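Kappa-carrageenase (Zobellia galactanivorans, PDB 5OCR) probably hydrolyses kappa-carrageenan, a sulfated galactan of red algae, the chain described here being the family 16 glycoside hydrolase domain of a longer protein. Local coordinates at residues 51-56 against 240-245; 83-88 against 253-258; 109-114 against 271-276. One frame throughout, in Å; residues are numbered along the deposited sequence.

How the contacts relate
All three contacts gather at one end of the beta-jellyroll, where strands run out into loops. Contacts 1 and 2 lie about 5 Å apart, centre to centre, and strand 86-97 of contact 2 pairs with both strands of contact 1, 54-55 and 233-241. Contact 1 is buried and sets an indole against backbone; contact 2, farther out and partly exposed, covers a tyrosine with the segment that follows a small hairpin. Contact 3 is mostly buried, but its Asp-110 reaches the surface, and it alone has a direct hydrogen bond between its segments. It joins contact 1 through the backbone of Arg-242 and Gly-114, and meets contact 2 more loosely, where Phe-86 approaches Ile-271.

Contact 1. Residues 51-56 against 240-245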
loop_
_atom_site.group_PDB
_atom_site.type_symbol
_atom_site.label_atom_id
_atom_site.label_comp_id
_atom_site.label_asym_id
_atom_site.label_seq_id
_atom_site.Cartn_x
_atom_site.Cartn_y
_atom_site.Cartn_z
ATOM N N SER A 51 10.520 7.894 5.317
ATOM C CA SER A 51 11.821 8.321 5.850
ATOM C C SER A 51 12.913 7.817 4.924
ATOM O O SER A 51 14.054 8.314 4.965
ATOM C CB SER A 51 11.991 7.822 7.297
ATOM O OG SER A 51 11.609 6.460 7.402
ATOM N N ALA A 52 12.549 6.853 4.067
ATOM C CA ALA A 52 13.493 6.181 3.239
ATOM C C ALA A 52 13.531 6.515 1.786
ATOM O O ALA A 52 14.404 6.026 1.111
ATOM C CB ALA A 52 13.484 4.641 3.465
ATOM N N TRP A 53 12.561 7.304 1.245
ATOM C CA TRP A 53 12.620 7.720 -0.150
ATOM C C TRP A 53 11.702 8.883 -0.308
ATOM O O TRP A 53 11.034 9.178 0.656
ATOM C CB TRP A 53 12.194 6.573 -1.083
ATOM C CG TRP A 53 10.741 6.171 -0.955
ATOM C CD1 TRP A 53 9.681 6.663 -1.724
ATOM C CD2 TRP A 53 10.149 5.175 -0.052
ATOM N NE1 TRP A 53 8.499 6.073 -1.346
ATOM C CE2 TRP A 53 8.698 5.143 -0.381
ATOM C CE3 TRP A 53 10.626 4.367 1.006
ATOM C CZ2 TRP A 53 7.775 4.342 0.374
ATOM C CZ3 TRP A 53 9.727 3.563 1.719
ATOM C CH2 TRP A 53 8.344 3.536 1.398
ATOM N N LYS A 54 11.654 9.523 -1.462
ATOM C CA LYS A 54 10.720 10.606 -1.730
ATOM C C LYS A 54 9.806 10.320 -2.931
ATOM O O LYS A 54 10.084 9.419 -3.736
ATOM C CB LYS A 54 11.490 11.888 -2.010
ATOM C CG LYS A 54 11.958 12.425 -0.641
ATOM C CD LYS A 54 12.980 13.501 -0.694
ATOM C CE LYS A 54 13.175 14.030 0.736
ATOM N NZ LYS A 54 13.764 12.985 1.609
ATOM N N TRP A 55 8.754 11.104 -3.060
ATOM C CA TRP A 55 7.843 10.916 -4.161
ATOM C C TRP A 55 8.158 11.890 -5.219
ATOM O O TRP A 55 8.493 13.047 -4.893
ATOM C CB TRP A 55 6.400 11.156 -3.688
ATOM C CG TRP A 55 6.043 10.303 -2.520
ATOM C CD1 TRP A 55 5.815 10.710 -1.191
ATOM C CD2 TRP A 55 5.806 8.839 -2.535
ATOM N NE1 TRP A 55 5.418 9.653 -0.420
ATOM C CE2 TRP A 55 5.479 8.471 -1.162
ATOM C CE3 TRP A 55 5.876 7.835 -3.528
ATOM C CZ2 TRP A 55 5.179 7.157 -0.792
ATOM C CZ3 TRP A 55 5.562 6.524 -3.161
ATOM C CH2 TRP A 55 5.280 6.174 -1.810
ATOM N N ASN A 56 8.087 11.476 -6.465
ATOM C CA ASN A 56 8.150 12.391 -7.615
ATOM C C ASN A 56 7.197 11.902 -8.684
ATOM O O ASN A 56 7.565 11.203 -9.665
ATOM C CB ASN A 56 9.626 12.513 -8.178
ATOM C CG ASN A 56 9.741 13.647 -9.225
ATOM O OD1 ASN A 56 8.735 14.066 -9.801
ATOM N ND2 ASN A 56 10.951 14.071 -9.517
ATOM N N GLY A 240 6.735 1.023 -2.663
ATOM C CA GLY A 240 7.589 1.286 -1.518
ATOM C C GLY A 240 8.977 0.736 -1.705
ATOM O O GLY A 240 9.190 -0.118 -2.596
ATOM N N LEU A 241 9.976 1.305 -1.005
ATOM C CA LEU A 241 11.324 0.750 -0.992
ATOM C C LEU A 241 11.524 -0.166 0.172
ATOM O O LEU A 241 10.966 0.028 1.285
ATOM C CB LEU A 241 12.316 1.960 -0.898
ATOM C CG LEU A 241 13.755 1.722 -1.249
ATOM C CD1 LEU A 241 13.886 1.329 -2.709
ATOM C CD2 LEU A 241 14.586 2.989 -0.923
ATOM N N ARG A 242 12.250 -1.274 -0.066
ATOM C CA ARG A 242 12.523 -2.259 0.966
ATOM C C ARG A 242 13.988 -2.709 0.930
ATOM O O ARG A 242 14.758 -2.301 0.112
ATOM C CB ARG A 242 11.712 -3.551 0.741
ATOM C CG ARG A 242 10.195 -3.250 0.748
ATOM C CD ARG A 242 9.752 -2.943 2.163
ATOM N NE ARG A 242 8.251 -2.842 2.304
ATOM C CZ ARG A 242 7.560 -1.687 2.256
ATOM N NH1 ARG A 242 8.194 -0.521 1.975
ATOM N NH2 ARG A 242 6.237 -1.667 2.470
ATOM N N LYS A 243 14.296 -3.580 1.878
ATOM C CA LYS A 243 15.654 -4.108 1.966
ATOM C C LYS A 243 15.943 -4.811 0.598
ATOM O O LYS A 243 15.001 -5.489 0.007
ATOM C CB LYS A 243 15.636 -4.996 3.148
ATOM C CG LYS A 243 15.803 -6.434 2.895
ATOM C CD LYS A 243 16.218 -6.946 4.276
ATOM C CE LYS A 243 16.301 -8.453 4.336
ATOM N NZ LYS A 243 17.655 -8.888 3.929
ATOM N N PRO A 244 17.184 -4.717 0.055
ATOM C CA PRO A 244 18.405 -4.278 0.686
ATOM C C PRO A 244 18.602 -2.733 0.689
ATOM O O PRO A 244 19.637 -2.275 1.114
ATOM C CB PRO A 244 19.488 -4.983 -0.141
ATOM C CG PRO A 244 18.936 -4.942 -1.549
ATOM C CD PRO A 244 17.408 -5.112 -1.345
ATOM N N PHE A 245 17.611 -1.958 0.239
ATOM C CA PHE A 245 17.777 -0.494 0.160
ATOM C C PHE A 245 17.332 0.230 1.426
ATOM O O PHE A 245 17.468 1.432 1.525
ATOM C CB PHE A 245 16.962 0.040 -1.000
ATOM C CG PHE A 245 17.379 -0.516 -2.330
ATOM C CD1 PHE A 245 18.691 -0.321 -2.808
ATOM C CD2 PHE A 245 16.484 -1.255 -3.098
ATOM C CE1 PHE A 245 19.055 -0.814 -4.068
ATOM C CE2 PHE A 245 16.839 -1.749 -4.370
ATOM C CZ PHE A 245 18.103 -1.515 -4.853
#
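The indole of Trp-53 rests with one face against the backbone of Gly-240 and Leu-241, where strand 233-241 runs out. Van der Waals packing carries the contact. The six-membered half of the indole does most of the touching: CZ2 lies 3.6 Å from Gly-240 CA, and CE3 is 3.5 Å from Leu-241 CB. Above CZ3 stands Leu-241 N, also at 3.5 Å. Trp-53 turns its CG between its own backbone N and carbonyl carbon (chi1 66°), a cramped rotamer that swings the broad ring toward the strand. Glycine suits position 240 because a CB there would collide with Arg-242 NH1. Leu-241 slides past the indole in the opposite direction and ends with CD2 3.7 Å from Ala-52 O. Within 51-56 the two indoles also meet: Trp-53 NE1 sits 3.3 Å above the Trp-55 ring plane, toward its rim.

Arg-242 brings polar groups close to the indole. Its chain bends at chi2 (-72°) and folds back, and within its own segment NH1 donates to Leu-241 O at 2.9 Å, nearly straight at 163°, from above the carbonyl plane. That leaves an edge of the guanidinium turned to Trp-53 CH2. NE bonds Gln-146, and NH2 makes a salt bridge with Glu-143 at the end of the sequence Glu-Ile-Asp-Val-Val-Glu.

That sequence matches the signature of family 16 glycoside hydrolases, so the contact probably borders the substrate cleft of the jellyroll; the indole joins the loop just before strand 54-55 to the end of strand 233-241, both strands pairing with 86-97.

Contact 2. Residues 83-88 against 253-258; sequences GTYFTS and NNAINP
Tyr-85 lies under Asn-257 and Pro-258, joining the start of jellyroll strand 86-97 to the segment that leaves the small antiparallel hairpin 246-249/252-255. From its CB outward the tyrosine is accompanied all the way. CB and CG meet the proline ring, CG at 3.8 Å from Pro-258 CD, and that CD makes a CH-pi contact with the ring face. Along one side, CD2 passes 3.9 Å from Ile-256 O, while the methyl of Ala-255 approaches the ring edge. Farther out, Asn-257 CA stands 4.0 Å from the centroid of the Tyr-85 ring, only 18° off its normal, a second CH-pi contact. The amide of Asn-257 stacks, offset, over the rim near CE1 and CZ, planes 22° apart, with its CG 3.8 Å from Tyr-85 CE1. With CG anti to the backbone N (chi1 -179°), Asn-257 carries this amide across the outer end of the tyrosine; its OD1 is held by Glu-259 N and by Asn-78, which fixes the amide plane. At the tip, Tyr-85 OH is 3.6 Å from Asn-257 ND2. With an alanine here instead of Tyr-85, Pro-258 CD and the Asn-257 amide would probably lose the flat surface they rest on, and a gap would open between strand and loop. Beside the tyrosine, Phe-86 extends the apolar surface, its CZ 3.9 Å from Pro-258 CG, and at the opposite end Gly-83 O touches Ala-255 CB at 3.5 Å.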
loop_
_atom_site.group_PDB
_atom_site.type_symbol
_atom_site.label_atom_id
_atom_site.label_comp_id
_atom_site.label_asym_id
_atom_site.label_seq_id
_atom_site.Cartn_x
_atom_site.Cartn_y
_atom_site.Cartn_z
ATOM N N GLY A 83 18.415 12.951 3.004
ATOM C CA GLY A 83 18.779 11.628 3.602
ATOM C C GLY A 83 18.376 10.410 2.729
ATOM O O GLY A 83 18.466 9.256 3.195
ATOM N N THR A 84 17.840 10.639 1.521
ATOM C CA THR A 84 17.310 9.517 0.741
ATOM C C THR A 84 17.878 9.505 -0.680
ATOM O O THR A 84 18.343 10.546 -1.188
ATOM C CB THR A 84 15.770 9.545 0.681
ATOM O OG1 THR A 84 15.279 10.671 -0.047
ATOM C CG2 THR A 84 15.212 9.600 2.096
ATOM N N TYR A 85 17.891 8.293 -1.258
ATOM C CA TYR A 85 18.658 8.021 -2.517
ATOM C C TYR A 85 17.802 7.588 -3.709
ATOM O O TYR A 85 18.290 7.407 -4.840
ATOM C CB TYR A 85 19.729 6.958 -2.267
ATOM C CG TYR A 85 20.761 7.360 -1.255
ATOM C CD1 TYR A 85 21.925 7.973 -1.668
ATOM C CD2 TYR A 85 20.525 7.165 0.121
ATOM C CE1 TYR A 85 22.874 8.335 -0.753
ATOM C CE2 TYR A 85 21.487 7.500 1.037
ATOM C CZ TYR A 85 22.628 8.121 0.582
ATOM O OH TYR A 85 23.609 8.533 1.457
ATOM N N PHE A 86 16.506 7.385 -3.450
ATOM C CA PHE A 86 15.503 7.000 -4.484
ATOM C C PHE A 86 14.246 7.889 -4.471
ATOM O O PHE A 86 13.900 8.460 -3.430
ATOM C CB PHE A 86 15.069 5.590 -4.154
ATOM C CG PHE A 86 16.162 4.604 -4.290
ATOM C CD1 PHE A 86 16.385 3.953 -5.534
ATOM C CD2 PHE A 86 17.060 4.371 -3.213
ATOM C CE1 PHE A 86 17.447 3.030 -5.658
ATOM C CE2 PHE A 86 18.127 3.471 -3.358
ATOM C CZ PHE A 86 18.307 2.804 -4.570
ATOM N N THR A 87 13.522 7.903 -5.604
ATOM C CA THR A 87 12.181 8.469 -5.645
ATOM C C THR A 87 11.213 7.441 -6.174
ATOM O O THR A 87 11.594 6.572 -6.971
ATOM C CB THR A 87 12.107 9.800 -6.484
ATOM O OG1 THR A 87 12.471 9.558 -7.866
ATOM C CG2 THR A 87 13.047 10.883 -5.817
ATOM N N SER A 88 9.975 7.639 -5.794
ATOM C CA SER A 88 8.936 6.730 -6.258
ATOM C C SER A 88 7.683 7.403 -6.719
ATOM O O SER A 88 7.630 8.635 -6.925
ATOM C CB SER A 88 8.729 5.629 -5.209
ATOM O OG SER A 88 7.952 4.575 -5.800
ATOM N N ASN A 253 11.774 2.304 8.370
ATOM C CA ASN A 253 12.730 2.119 7.309
ATOM C C ASN A 253 13.825 3.239 7.392
ATOM O O ASN A 253 13.498 4.424 7.416
ATOM C CB ASN A 253 12.001 2.164 5.945
ATOM C CG ASN A 253 11.082 0.972 5.717
ATOM O OD1 ASN A 253 10.766 0.253 6.646
ATOM N ND2 ASN A 253 10.665 0.752 4.454
ATOM N N ASN A 254 15.094 2.862 7.471
ATOM C CA ASN A 254 16.187 3.846 7.317
ATOM C C ASN A 254 16.824 3.647 5.954
ATOM O O ASN A 254 17.189 2.519 5.614
ATOM C CB ASN A 254 17.251 3.672 8.374
ATOM C CG ASN A 254 16.727 3.986 9.761
ATOM O OD1 ASN A 254 17.270 4.851 10.450
ATOM N ND2 ASN A 254 15.631 3.316 10.159
ATOM N N ALA A 255 16.976 4.712 5.194
ATOM C CA ALA A 255 17.696 4.554 3.910
ATOM C C ALA A 255 19.127 3.962 4.008
ATOM O O ALA A 255 19.855 4.284 4.938
ATOM C CB ALA A 255 17.716 5.856 3.137
ATOM N N ILE A 256 19.504 3.077 3.079
ATOM C CA ILE A 256 20.926 2.571 2.938
ATOM C C ILE A 256 21.498 3.226 1.689
ATOM O O ILE A 256 20.846 3.286 0.652
ATOM C CB ILE A 256 20.916 1.016 2.825
ATOM C CG1 ILE A 256 20.186 0.426 4.060
ATOM C CG2 ILE A 256 22.294 0.435 2.514
ATOM C CD1 ILE A 256 20.418 -1.041 4.292
ATOM N N ASN A 257 22.705 3.776 1.764
ATOM C CA ASN A 257 23.367 4.241 0.588
ATOM C C ASN A 257 23.745 3.049 -0.308
ATOM O O ASN A 257 24.556 2.190 0.111
ATOM C CB ASN A 257 24.622 5.026 1.012
ATOM C CG ASN A 257 25.398 5.585 -0.147
ATOM O OD1 ASN A 257 25.249 5.206 -1.310
ATOM N ND2 ASN A 257 26.312 6.526 0.193
ATOM N N PRO A 258 23.112 2.970 -1.513
ATOM C CA PRO A 258 23.383 1.832 -2.311
ATOM C C PRO A 258 24.801 1.691 -2.763
ATOM O O PRO A 258 25.153 0.573 -3.072
ATOM C CB PRO A 258 22.279 1.875 -3.400
ATOM C CG PRO A 258 22.033 3.339 -3.596
ATOM C CD PRO A 258 22.245 3.942 -2.220
#

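Contact 3. Residues 109-114 against 271-276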
loop_
_atom_site.group_PDB
_atom_site.type_symbol
_atom_site.label_atom_id
_atom_site.label_comp_id
_atom_site.label_asym_id
_atom_site.label_seq_id
_atom_site.Cartn_x
_atom_site.Cartn_y
_atom_site.Cartn_z
ATOM N N ALA A 109 6.555 -5.928 -9.470
ATOM C CA ALA A 109 7.781 -5.371 -10.092
ATOM C C ALA A 109 8.825 -6.427 -10.422
ATOM O O ALA A 109 9.131 -7.361 -9.628
ATOM C CB ALA A 109 8.401 -4.333 -9.122
ATOM N N ASP A 110 9.450 -6.244 -11.574
ATOM C CA ASP A 110 10.460 -7.214 -12.011
ATOM C C ASP A 110 11.761 -7.343 -11.215
ATOM O O ASP A 110 12.511 -8.329 -11.354
ATOM C CB ASP A 110 10.716 -7.058 -13.479
ATOM C CG ASP A 110 11.390 -5.789 -13.838
ATOM O OD1 ASP A 110 11.871 -4.940 -12.971
ATOM O OD2 ASP A 110 11.424 -5.639 -15.091
ATOM N N ILE A 111 12.045 -6.374 -10.349
ATOM C CA ILE A 111 13.180 -6.523 -9.476
ATOM C C ILE A 111 13.130 -7.764 -8.538
ATOM O O ILE A 111 14.150 -8.269 -8.119
ATOM C CB ILE A 111 13.411 -5.225 -8.686
ATOM C CG1 ILE A 111 14.826 -5.238 -8.038
ATOM C CG2 ILE A 111 12.356 -5.053 -7.610
ATOM C CD1 ILE A 111 15.271 -3.812 -7.595
ATOM N N GLY A 112 11.937 -8.294 -8.264
ATOM C CA GLY A 112 11.759 -9.288 -7.184
ATOM C C GLY A 112 11.902 -8.581 -5.835
ATOM O O GLY A 112 11.140 -7.664 -5.499
ATOM N N GLU A 113 12.945 -8.858 -5.073
ATOM C CA GLU A 113 13.106 -8.253 -3.755
ATOM C C GLU A 113 13.670 -6.790 -3.906
ATOM O O GLU A 113 14.506 -6.533 -4.809
ATOM C CB GLU A 113 14.059 -9.126 -2.931
ATOM C CG GLU A 113 14.272 -8.621 -1.527
ATOM C CD GLU A 113 15.060 -9.595 -0.669
ATOM O OE1 GLU A 113 14.935 -9.494 0.546
ATOM O OE2 GLU A 113 15.773 -10.500 -1.210
ATOM N N GLY A 114 13.191 -5.874 -3.083
ATOM C CA GLY A 114 13.731 -4.517 -2.976
ATOM C C GLY A 114 12.703 -3.397 -3.033
ATOM O O GLY A 114 13.028 -2.234 -2.737
ATOM N N ILE A 271 17.237 -1.345 -11.187
ATOM C CA ILE A 271 16.535 -0.079 -11.017
ATOM C C ILE A 271 16.780 0.736 -12.293
ATOM O O ILE A 271 17.937 0.832 -12.690
ATOM C CB ILE A 271 17.040 0.650 -9.723
ATOM C CG1 ILE A 271 16.764 -0.194 -8.421
ATOM C CG2 ILE A 271 16.443 2.050 -9.679
ATOM C CD1 ILE A 271 15.249 -0.245 -8.090
ATOM N N PRO A 272 15.745 1.393 -12.895
ATOM C CA PRO A 272 14.385 1.579 -12.336
ATOM C C PRO A 272 13.565 0.285 -12.410
ATOM O O PRO A 272 13.854 -0.614 -13.271
ATOM C CB PRO A 272 13.787 2.671 -13.224
ATOM C CG PRO A 272 14.563 2.545 -14.556
ATOM C CD PRO A 272 15.961 2.241 -14.093
ATOM N N THR A 273 12.552 0.182 -11.540
ATOM C CA THR A 273 11.657 -0.959 -11.656
ATOM C C THR A 273 10.252 -0.413 -11.413
ATOM O O THR A 273 10.106 0.689 -10.784
ATOM C CB THR A 273 12.047 -2.044 -10.623
ATOM O OG1 THR A 273 11.288 -3.238 -10.938
ATOM C CG2 THR A 273 11.739 -1.653 -9.133
ATOM N N SER A 274 9.217 -1.113 -11.931
ATOM C CA SER A 274 7.895 -0.525 -11.937
ATOM C C SER A 274 6.864 -1.535 -11.490
ATOM O O SER A 274 7.037 -2.722 -11.729
ATOM C CB SER A 274 7.532 -0.129 -13.347
ATOM O OG SER A 274 8.419 0.886 -13.842
ATOM N N MET A 275 5.843 -1.044 -10.754
ATOM C CA MET A 275 4.534 -1.755 -10.642
ATOM C C MET A 275 3.549 -1.212 -11.663
ATOM O O MET A 275 3.694 -0.087 -12.134
ATOM C CB MET A 275 3.905 -1.676 -9.207
ATOM C CG MET A 275 3.592 -0.214 -8.827
ATOM S SD MET A 275 2.970 -0.077 -7.145
ATOM C CE MET A 275 1.319 -0.729 -7.301
ATOM N N TYR A 276 2.504 -1.982 -11.949
ATOM C CA TYR A 276 1.511 -1.576 -12.962
ATOM C C TYR A 276 0.117 -1.759 -12.401
ATOM O O TYR A 276 -0.193 -2.793 -11.711
ATOM C CB TYR A 276 1.640 -2.518 -14.202
ATOM C CG TYR A 276 2.997 -2.373 -14.804
ATOM C CD1 TYR A 276 3.219 -1.370 -15.769
ATOM C CD2 TYR A 276 4.060 -3.209 -14.425
ATOM C CE1 TYR A 276 4.522 -1.220 -16.332
ATOM C CE2 TYR A 276 5.363 -3.040 -14.974
ATOM C CZ TYR A 276 5.547 -2.044 -15.913
ATOM O OH TYR A 276 6.781 -1.926 -16.483
HETATM O O HOH W 1 8.518 -4.156 -13.316
#
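Ile-271 opens the second segment by bringing its CD1 within 3.6 Å of Ile-111 CD1, the two side chains crossing at a slant; branched aliphatic residues suit this apolar corner, which Phe-245 also lines. Past Pro-272, strand 273-285 begins with Thr-273, whose two branches do different work. Its CG2 packs 3.8 Å from Ile-111 CG2, whereas OG1, placed anti to the backbone N (chi1 -170°), donates to Asp-110 OD1 at 2.7 Å. The hydroxyl meets that oxygen on its anti side, 30° out of the carboxylate plane. At Ser-274 the backbone takes over. Its O accepts a CA-H...O contact from Ala-109 CA at 3.2 Å and a hydrogen bond from a water at 2.6 Å, and this water accepts from Asp-110 N at 2.9 Å. A small residue suits position 109, where Ala-109 CB already lies 3.4 Å from Ser-274 O.

The type I turn from Ala-109 to Gly-112 is thus joined to the strand by apolar contacts of Ile-111 and by polar links through Asp-110, the exposed residue of the turn. The hydroxyl donor would suit a carboxylate, which is probably how Asp-110 is present, though the bond alone does not prove it.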